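Local structure of diaminobutyrate-pyruvate transaminase and L-2,4-diaminobutyrate decarboxylase (Vibrio parahaemolyticus, 2QMA) at residues Gln169-Gly174 with Trp290-Gly295; Ala401-Val406 with Phe470-Pro475. The protein probably decarboxylates L-2,4-diaminobutyrate with pyridoxal 5'-phosphate in this C-terminal domain of a longer protein that is probably also a pyridoxal-phosphate-dependent transaminase. One frame throughout, in Å; residues are numbered along the deposited sequence. Where two conformers were deposited one is given.

Both segments of contact 1 precede both of contact 2 in the sequence, and the two contacts lie on different sheets of one subunit. Contact 1 sets helix 167-187 on strand 290-295 of the seven-stranded mixed sheet, the large cofactor-binding part of the pyridoxal-phosphate fold. Contact 2 sets helix 389-411 against the end of strand 465-471, in the four-stranded antiparallel sheet of the C-terminal part. The centres of contacts 1 and 2 are about 27 Å apart and their nearest atoms about 11 Å, without touching. Asp294 of the first lies about 7 Å, side chain to side chain, from Lys325, the predicted cofactor lysine, unmodified here, so contact 1 borders the probable active site; the second lies away from it.

Contact 1: Gln169-Gly174 with Trp290-Gly295; sequences QSNQMG and WMHVDG
The imidazole of His292 meets the amide of Asn171 at its edge: OD1 of Asn171 lies close to the ring plane, the amide plane stands 86° to it, and Gly174 CA and Ser170 O approach the ring obliquely. On the Trp290 indole His317 stacks, and Trp181 meets it edge-to-face. His292 NE2 gives its hydrogen to Asn171 OD1 at 2.8 Å, an almost straight bond (167°) that reaches the oxygen tilted out of the carbonyl plane. The other end of the same amide donates: Asn171 ND2 lies 3.0 Å from Asp294 OD2, with the acceptor near the amide plane but the donor above the carboxylate plane. Asn171 CG lies beside its own backbone N (chi1 -78°), which carries the amide from the helix flank to the strand. The two elements run antiparallel with axes 9.2 Å apart, a helix laid on the central sheet of the fold type I pyridoxal-phosphate enzymes, where an aspartate in this strand typically pairs with the pyridine nitrogen; Asp294 is consistent with that role. Both amide atoms have a second partner, OD1 in Ser320 OG and ND2 in Thr214 OG1, and two bonds at each end of the amide fix its rotation. His292 ND1 bonds to Ser318 OG, which also bonds to Trp290 NE1. Gly174 CA lies 3.9 Å from His292 ND1, where a CB would run into the imidazole, and Gly174 O stands 3.7 Å from Trp290 NE1, obliquely to the indole.

Contact 2: Ala401-Val406 with Phe470-Pro475; sequences AQTLEV and FTILNP
Ile472 reaches the helix with its CD1 methyl, which lies 3.4 Å from Thr403 OG1, a van der Waals contact of methyl with hydroxyl oxygen, the two side chains lying alongside and pointing opposite ways. With CG1 anti to the carbonyl carbon (chi1 -49°), Ile472 CD1 goes to Thr403, and Ile472 CG2, anti to the backbone N, to Gln402 OE1, 3.8 Å away. One turn along the helix, Val406 CG1 comes to the edge of the Phe470 ring, near its plane, 3.9 Å from Phe470 CE2; the looser Val406 CG2 to Ile472 CD1 approach, 4.4 Å, sets Val406 against both Phe470 and Ile472. The polar ends find their bonds elsewhere: Thr403 OG1 with Leu399 O, one turn back in the same helix, and Gln402 NE2 with Leu477 O, just beyond Pro475. Further out, Phe482 of helix 479-495 packs on Gln402, Val406 and Ile472, Leu485 of that helix on Phe470, and the Phe429 ring stands edge-to-face to Phe470. Backbone bonds join Phe470 to Val427 and Ile472 to Ser425. Helices 389-411 and 479-495 thus lie against the four-stranded antiparallel sheet, as in the small C-terminal domain of fold type I pyridoxal-phosphate decarboxylases.

Contact 1: Gln169-Gly174 with Trp290-Gly295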
ATOM      1  N   GLN A 169      -7.617   3.735   2.751  1.00 20.41           N
ATOM      2  CA  GLN A 169      -7.598   2.559   3.585  1.00 21.27           C
ATOM      3  C   GLN A 169      -7.895   2.949   5.039  1.00 20.30           C
ATOM      4  O   GLN A 169      -8.534   2.184   5.793  1.00 18.41           O
ATOM      5  CB  GLN A 169      -6.263   1.820   3.436  1.00 20.67           C
ATOM      6  CG  GLN A 169      -6.046   0.676   4.415  1.00 23.62           C
ATOM      7  CD  GLN A 169      -4.834  -0.143   4.026  1.00 27.37           C
ATOM      8  OE1 GLN A 169      -3.741   0.080   4.532  1.00 27.25           O
ATOM      9  NE2 GLN A 169      -5.011  -1.059   3.069  1.00 30.89           N
ATOM     10  N   SER A 170      -7.394   4.112   5.460  1.00 18.60           N
ATOM     11  CA  SER A 170      -7.637   4.536   6.825  1.00 17.61           C
ATOM     12  C   SER A 170      -9.123   4.820   7.042  1.00 15.68           C
ATOM     13  O   SER A 170      -9.683   4.336   8.024  1.00 15.67           O
ATOM     14  CB  SER A 170      -6.776   5.735   7.231  1.00 17.82           C
ATOM     15  OG  SER A 170      -5.383   5.379   7.250  1.00 19.51           O
ATOM     16  N   ASN A 171      -9.752   5.567   6.127  1.00 11.36           N
ATOM     17  CA  ASN A 171     -11.212   5.773   6.185  1.00 11.59           C
ATOM     18  C   ASN A 171     -12.027   4.494   6.264  1.00 11.62           C
ATOM     19  O   ASN A 171     -12.874   4.355   7.120  1.00  8.96           O
ATOM     20  CB  ASN A 171     -11.708   6.647   5.037  1.00 11.64           C
ATOM     21  CG  ASN A 171     -11.431   8.104   5.268  1.00 12.30           C
ATOM     22  OD1 ASN A 171     -11.032   8.526   6.368  1.00 11.45           O
ATOM     23  ND2 ASN A 171     -11.655   8.912   4.229  1.00 14.47           N
ATOM     24  N   GLN A 172     -11.701   3.545   5.390  1.00 11.21           N
ATOM     25  CA  GLN A 172     -12.397   2.292   5.311  1.00 13.46           C
ATOM     26  C   GLN A 172     -12.210   1.535   6.637  1.00 11.76           C
ATOM     27  O   GLN A 172     -13.164   1.011   7.176  1.00 10.50           O
ATOM     28  CB  GLN A 172     -11.883   1.514   4.077  1.00 14.20           C
ATOM     29  CG  GLN A 172     -12.058  -0.013   4.122  1.00 19.32           C
ATOM     30  CD  GLN A 172     -11.284  -0.669   3.010  1.00 20.55           C
ATOM     31  OE1 GLN A 172     -10.501  -0.007   2.313  1.00 28.13           O
ATOM     32  NE2 GLN A 172     -11.472  -1.988   2.842  1.00 30.44           N
HETATM   33  N   MSE A 173     -11.004   1.559   7.183  1.00 10.35           N
HETATM   34  CA  MSE A 173     -10.750   0.827   8.413  0.70 12.42           C
HETATM   35  C   MSE A 173     -11.444   1.468   9.611  1.00  9.33           C
HETATM   36  O   MSE A 173     -12.043   0.771  10.388  1.00  9.22           O
HETATM   37  CB  MSE A 173      -9.266   0.684   8.653  0.70 11.61           C
HETATM   38  CG  MSE A 173      -8.701  -0.503   7.923  0.70 16.34           C
HETATM   39 SE   MSE A 173      -6.851  -0.615   8.223  0.49 21.35          SE
HETATM   40  CE  MSE A 173      -6.711  -0.002  10.085  0.70 20.29           C
ATOM     41  N   GLY A 174     -11.383   2.799   9.731  1.00  8.28           N
ATOM     42  CA  GLY A 174     -12.072   3.512  10.826  1.00  6.60           C
ATOM     43  C   GLY A 174     -13.563   3.171  10.807  1.00  7.20           C
ATOM     44  O   GLY A 174     -14.153   2.840  11.842  1.00  6.34           O
ATOM     45  N   TRP A 290     -19.928   6.415  16.894  1.00 10.43           N
ATOM     46  CA  TRP A 290     -18.479   6.493  16.635  1.00 11.25           C
ATOM     47  C   TRP A 290     -18.163   7.725  15.757  1.00 10.72           C
ATOM     48  O   TRP A 290     -18.676   7.831  14.639  1.00 10.71           O
ATOM     49  CB  TRP A 290     -18.146   5.243  15.830  1.00 10.73           C
ATOM     50  CG  TRP A 290     -16.741   5.037  15.511  1.00 12.51           C
ATOM     51  CD1 TRP A 290     -15.969   5.744  14.592  1.00 11.50           C
ATOM     52  CD2 TRP A 290     -15.896   4.003  16.038  1.00 11.27           C
ATOM     53  NE1 TRP A 290     -14.693   5.223  14.568  1.00 12.64           N
ATOM     54  CE2 TRP A 290     -14.620   4.154  15.425  1.00 13.55           C
ATOM     55  CE3 TRP A 290     -16.084   2.982  16.982  1.00 13.32           C
ATOM     56  CZ2 TRP A 290     -13.523   3.325  15.745  1.00 12.54           C
ATOM     57  CZ3 TRP A 290     -15.017   2.159  17.280  1.00 14.25           C
ATOM     58  CH2 TRP A 290     -13.750   2.334  16.676  1.00 14.96           C
HETATM   59  N   MSE A 291     -17.291   8.619  16.234  1.00  9.92           N
HETATM   60  CA  MSE A 291     -16.856   9.726  15.418  1.00 11.07           C
HETATM   61  C   MSE A 291     -15.532   9.348  14.817  1.00 10.94           C
HETATM   62  O   MSE A 291     -14.557   9.069  15.540  1.00 11.99           O
HETATM   63  CB  MSE A 291     -16.683  11.039  16.180  1.00 10.63           C
HETATM   64  CG  MSE A 291     -16.059  12.123  15.158  1.00 12.02           C
HETATM   65 SE   MSE A 291     -15.904  13.899  15.949  0.70 15.39          SE
HETATM   66  CE  MSE A 291     -14.439  13.610  17.181  1.00 11.49           C
ATOM     67  N   HIS A 292     -15.520   9.346  13.500  1.00  8.60           N
ATOM     68  CA  HIS A 292     -14.298   9.123  12.729  1.00  8.90           C
ATOM     69  C   HIS A 292     -13.888  10.479  12.174  1.00  8.93           C
ATOM     70  O   HIS A 292     -14.696  11.154  11.497  1.00 10.87           O
ATOM     71  CB  HIS A 292     -14.495   8.061  11.608  1.00  7.88           C
ATOM     72  CG  HIS A 292     -13.314   7.989  10.675  1.00  9.35           C
ATOM     73  ND1 HIS A 292     -12.116   7.403  11.028  1.00 10.16           N
ATOM     74  CD2 HIS A 292     -13.133   8.487   9.418  1.00 11.72           C
ATOM     75  CE1 HIS A 292     -11.247   7.542  10.040  1.00 10.47           C
ATOM     76  NE2 HIS A 292     -11.846   8.159   9.035  1.00 10.95           N
ATOM     77  N   VAL A 293     -12.638  10.882  12.429  1.00  7.90           N
ATOM     78  CA  VAL A 293     -12.140  12.165  11.876  1.00  8.84           C
ATOM     79  C   VAL A 293     -11.323  11.894  10.609  1.00  9.24           C
ATOM     80  O   VAL A 293     -10.298  11.223  10.671  1.00  9.09           O
ATOM     81  CB  VAL A 293     -11.324  12.998  12.891  1.00  8.94           C
ATOM     82  CG1 VAL A 293     -10.701  14.244  12.129  1.00  9.98           C
ATOM     83  CG2 VAL A 293     -12.204  13.434  14.070  1.00  7.94           C
ATOM     84  N   ASP A 294     -11.780  12.386   9.457  1.00 11.08           N
ATOM     85  CA  ASP A 294     -10.975  12.261   8.263  1.00 12.09           C
ATOM     86  C   ASP A 294      -9.997  13.462   8.216  1.00 12.81           C
ATOM     87  O   ASP A 294     -10.328  14.565   7.706  1.00 12.48           O
ATOM     88  CB  ASP A 294     -11.857  12.179   7.002  1.00 14.04           C
ATOM     89  CG  ASP A 294     -11.035  12.027   5.692  1.00 17.39           C
ATOM     90  OD1 ASP A 294      -9.783  12.050   5.738  1.00 14.64           O
ATOM     91  OD2 ASP A 294     -11.663  11.914   4.604  1.00 20.42           O
ATOM     92  N   GLY A 295      -8.785  13.263   8.718  1.00 12.76           N
ATOM     93  CA  GLY A 295      -7.848  14.371   8.667  1.00 12.45           C
ATOM     94  C   GLY A 295      -6.778  14.214   7.632  1.00 13.80           C
ATOM     95  O   GLY A 295      -5.683  14.722   7.835  1.00 14.21           O
TER

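Contact 2: Ala401-Val406 with Phe470-Pro475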
ATOM      1  N   ALA A 401      -1.178  31.659   5.569  1.00 17.19           N
ATOM      2  CA  ALA A 401      -1.053  33.095   5.293  1.00 17.15           C
ATOM      3  C   ALA A 401      -0.968  33.370   3.799  1.00 17.49           C
ATOM      4  O   ALA A 401      -1.569  34.340   3.322  1.00 16.58           O
ATOM      5  CB  ALA A 401       0.163  33.708   6.005  1.00 16.52           C
ATOM      6  N   GLN A 402      -0.165  32.578   3.083  1.00 16.88           N
ATOM      7  CA  GLN A 402       0.055  32.807   1.645  1.00 17.53           C
ATOM      8  C   GLN A 402      -1.213  32.580   0.835  1.00 17.38           C
ATOM      9  O   GLN A 402      -1.488  33.290  -0.132  1.00 17.55           O
ATOM     10  CB  GLN A 402       1.146  31.886   1.121  1.00 16.78           C
ATOM     11  CG  GLN A 402       1.395  31.998  -0.354  1.00 17.34           C
ATOM     12  CD  GLN A 402       2.683  31.353  -0.705  1.00 18.27           C
ATOM     13  OE1 GLN A 402       2.739  30.130  -0.855  1.00 19.75           O
ATOM     14  NE2 GLN A 402       3.754  32.165  -0.844  1.00 17.10           N
ATOM     15  N   THR A 403      -1.975  31.567   1.222  1.00 18.22           N
ATOM     16  CA  THR A 403      -3.240  31.295   0.568  1.00 18.54           C
ATOM     17  C   THR A 403      -4.153  32.529   0.647  1.00 18.54           C
ATOM     18  O   THR A 403      -4.831  32.835  -0.331  1.00 18.63           O
ATOM     19  CB  THR A 403      -3.912  30.026   1.189  1.00 19.55           C
ATOM     20  OG1 THR A 403      -3.012  28.917   1.052  1.00 19.74           O
ATOM     21  CG2 THR A 403      -5.234  29.722   0.524  1.00 17.35           C
ATOM     22  N   LEU A 404      -4.177  33.217   1.801  1.00 19.01           N
ATOM     23  CA  LEU A 404      -5.008  34.406   1.965  1.00 19.68           C
ATOM     24  C   LEU A 404      -4.491  35.517   1.048  1.00 20.56           C
ATOM     25  O   LEU A 404      -5.266  36.290   0.443  1.00 21.07           O
ATOM     26  CB  LEU A 404      -5.019  34.864   3.425  1.00 20.36           C
ATOM     27  CG  LEU A 404      -5.637  33.809   4.363  1.00 17.94           C
ATOM     28  CD1 LEU A 404      -5.430  34.189   5.813  1.00 17.91           C
ATOM     29  CD2 LEU A 404      -7.125  33.608   4.055  1.00 19.46           C
ATOM     30  N   GLU A 405      -3.171  35.586   0.944  1.00 20.22           N
ATOM     31  CA  GLU A 405      -2.528  36.574   0.073  1.00 20.44           C
ATOM     32  C   GLU A 405      -2.830  36.362  -1.417  1.00 19.26           C
ATOM     33  O   GLU A 405      -3.052  37.335  -2.153  1.00 18.94           O
ATOM     34  CB  GLU A 405      -1.024  36.557   0.317  1.00 21.39           C
ATOM     35  CG  GLU A 405      -0.627  37.200   1.645  1.00 24.87           C
ATOM     36  CD  GLU A 405       0.870  37.143   1.885  1.00 30.65           C
ATOM     37  OE1 GLU A 405       1.614  36.489   1.106  1.00 31.24           O
ATOM     38  OE2 GLU A 405       1.299  37.760   2.872  1.00 34.48           O
ATOM     39  N   VAL A 406      -2.813  35.103  -1.854  1.00 19.03           N
ATOM     40  CA  VAL A 406      -3.170  34.729  -3.233  1.00 18.51           C
ATOM     41  C   VAL A 406      -4.645  35.014  -3.516  1.00 18.33           C
ATOM     42  O   VAL A 406      -4.957  35.576  -4.550  1.00 17.73           O
ATOM     43  CB  VAL A 406      -2.785  33.272  -3.563  1.00 16.92           C
ATOM     44  CG1 VAL A 406      -3.344  32.801  -4.971  1.00 19.08           C
ATOM     45  CG2 VAL A 406      -1.262  33.119  -3.467  1.00 15.73           C
ATOM     46  N   PHE A 470      -6.229  25.959  -7.084  1.00 18.07           N
ATOM     47  CA  PHE A 470      -4.872  25.821  -6.605  1.00 17.98           C
ATOM     48  C   PHE A 470      -4.998  25.045  -5.278  1.00 17.94           C
ATOM     49  O   PHE A 470      -5.770  25.443  -4.379  1.00 18.24           O
ATOM     50  CB  PHE A 470      -4.227  27.181  -6.233  1.00 17.68           C
ATOM     51  CG  PHE A 470      -3.979  28.156  -7.377  1.00 17.64           C
ATOM     52  CD1 PHE A 470      -3.922  27.765  -8.718  1.00 19.86           C
ATOM     53  CD2 PHE A 470      -3.707  29.492  -7.065  1.00 17.07           C
ATOM     54  CE1 PHE A 470      -3.632  28.739  -9.748  1.00 16.98           C
ATOM     55  CE2 PHE A 470      -3.409  30.443  -8.064  1.00 18.31           C
ATOM     56  CZ  PHE A 470      -3.394  30.066  -9.403  1.00 17.20           C
ATOM     57  N   THR A 471      -4.203  23.993  -5.148  1.00 17.31           N
ATOM     58  CA  THR A 471      -3.895  23.369  -3.870  1.00 18.99           C
ATOM     59  C   THR A 471      -2.448  23.698  -3.526  1.00 17.46           C
ATOM     60  O   THR A 471      -1.492  23.095  -4.073  1.00 18.63           O
ATOM     61  CB  THR A 471      -4.159  21.856  -3.936  1.00 18.68           C
ATOM     62  OG1 THR A 471      -5.532  21.671  -4.294  1.00 19.49           O
ATOM     63  CG2 THR A 471      -3.927  21.198  -2.555  1.00 20.78           C
ATOM     64  N   ILE A 472      -2.276  24.726  -2.704  1.00 18.53           N
ATOM     65  CA  ILE A 472      -0.929  25.192  -2.371  1.00 17.85           C
ATOM     66  C   ILE A 472      -0.266  24.296  -1.316  1.00 18.08           C
ATOM     67  O   ILE A 472      -0.716  24.210  -0.158  1.00 19.56           O
ATOM     68  CB  ILE A 472      -0.907  26.664  -1.897  1.00 17.81           C
ATOM     69  CG1 ILE A 472      -1.692  27.562  -2.870  1.00 17.48           C
ATOM     70  CG2 ILE A 472       0.573  27.135  -1.728  1.00 15.75           C
ATOM     71  CD1 ILE A 472      -2.142  28.933  -2.259  1.00 18.73           C
ATOM     72  N   LEU A 473       0.790  23.608  -1.715  1.00 18.58           N
ATOM     73  CA  LEU A 473       1.466  22.712  -0.780  1.00 18.40           C
ATOM     74  C   LEU A 473       2.909  23.063  -0.593  1.00 17.68           C
ATOM     75  O   LEU A 473       3.419  23.022   0.513  1.00 16.98           O
ATOM     76  CB  LEU A 473       1.365  21.242  -1.190  1.00 19.01           C
ATOM     77  CG  LEU A 473       0.005  20.520  -1.185  1.00 21.43           C
ATOM     78  CD1 LEU A 473       0.157  19.035  -1.575  1.00 19.52           C
ATOM     79  CD2 LEU A 473      -0.746  20.683   0.160  1.00 20.53           C
ATOM     80  N   ASN A 474       3.583  23.373  -1.692  1.00 17.25           N
ATOM     81  CA  ASN A 474       5.006  23.691  -1.641  1.00 17.24           C
ATOM     82  C   ASN A 474       5.197  24.957  -0.771  1.00 16.15           C
ATOM     83  O   ASN A 474       4.610  26.004  -1.073  1.00 16.40           O
ATOM     84  CB  ASN A 474       5.525  23.893  -3.058  1.00 16.35           C
ATOM     85  CG  ASN A 474       7.023  24.081  -3.124  1.00 18.46           C
ATOM     86  OD1 ASN A 474       7.673  24.476  -2.146  1.00 20.46           O
ATOM     87  ND2 ASN A 474       7.592  23.806  -4.297  1.00 20.73           N
ATOM     88  N   PRO A 475       5.981  24.846   0.331  1.00 16.01           N
ATOM     89  CA  PRO A 475       6.134  25.998   1.233  1.00 16.85           C
ATOM     90  C   PRO A 475       7.184  27.000   0.745  1.00 17.34           C
ATOM     91  O   PRO A 475       7.487  27.985   1.439  1.00 17.53           O
ATOM     92  CB  PRO A 475       6.513  25.336   2.570  1.00 17.19           C
ATOM     93  CG  PRO A 475       7.329  24.108   2.152  1.00 15.61           C
ATOM     94  CD  PRO A 475       6.752  23.680   0.797  1.00 15.83           C
TER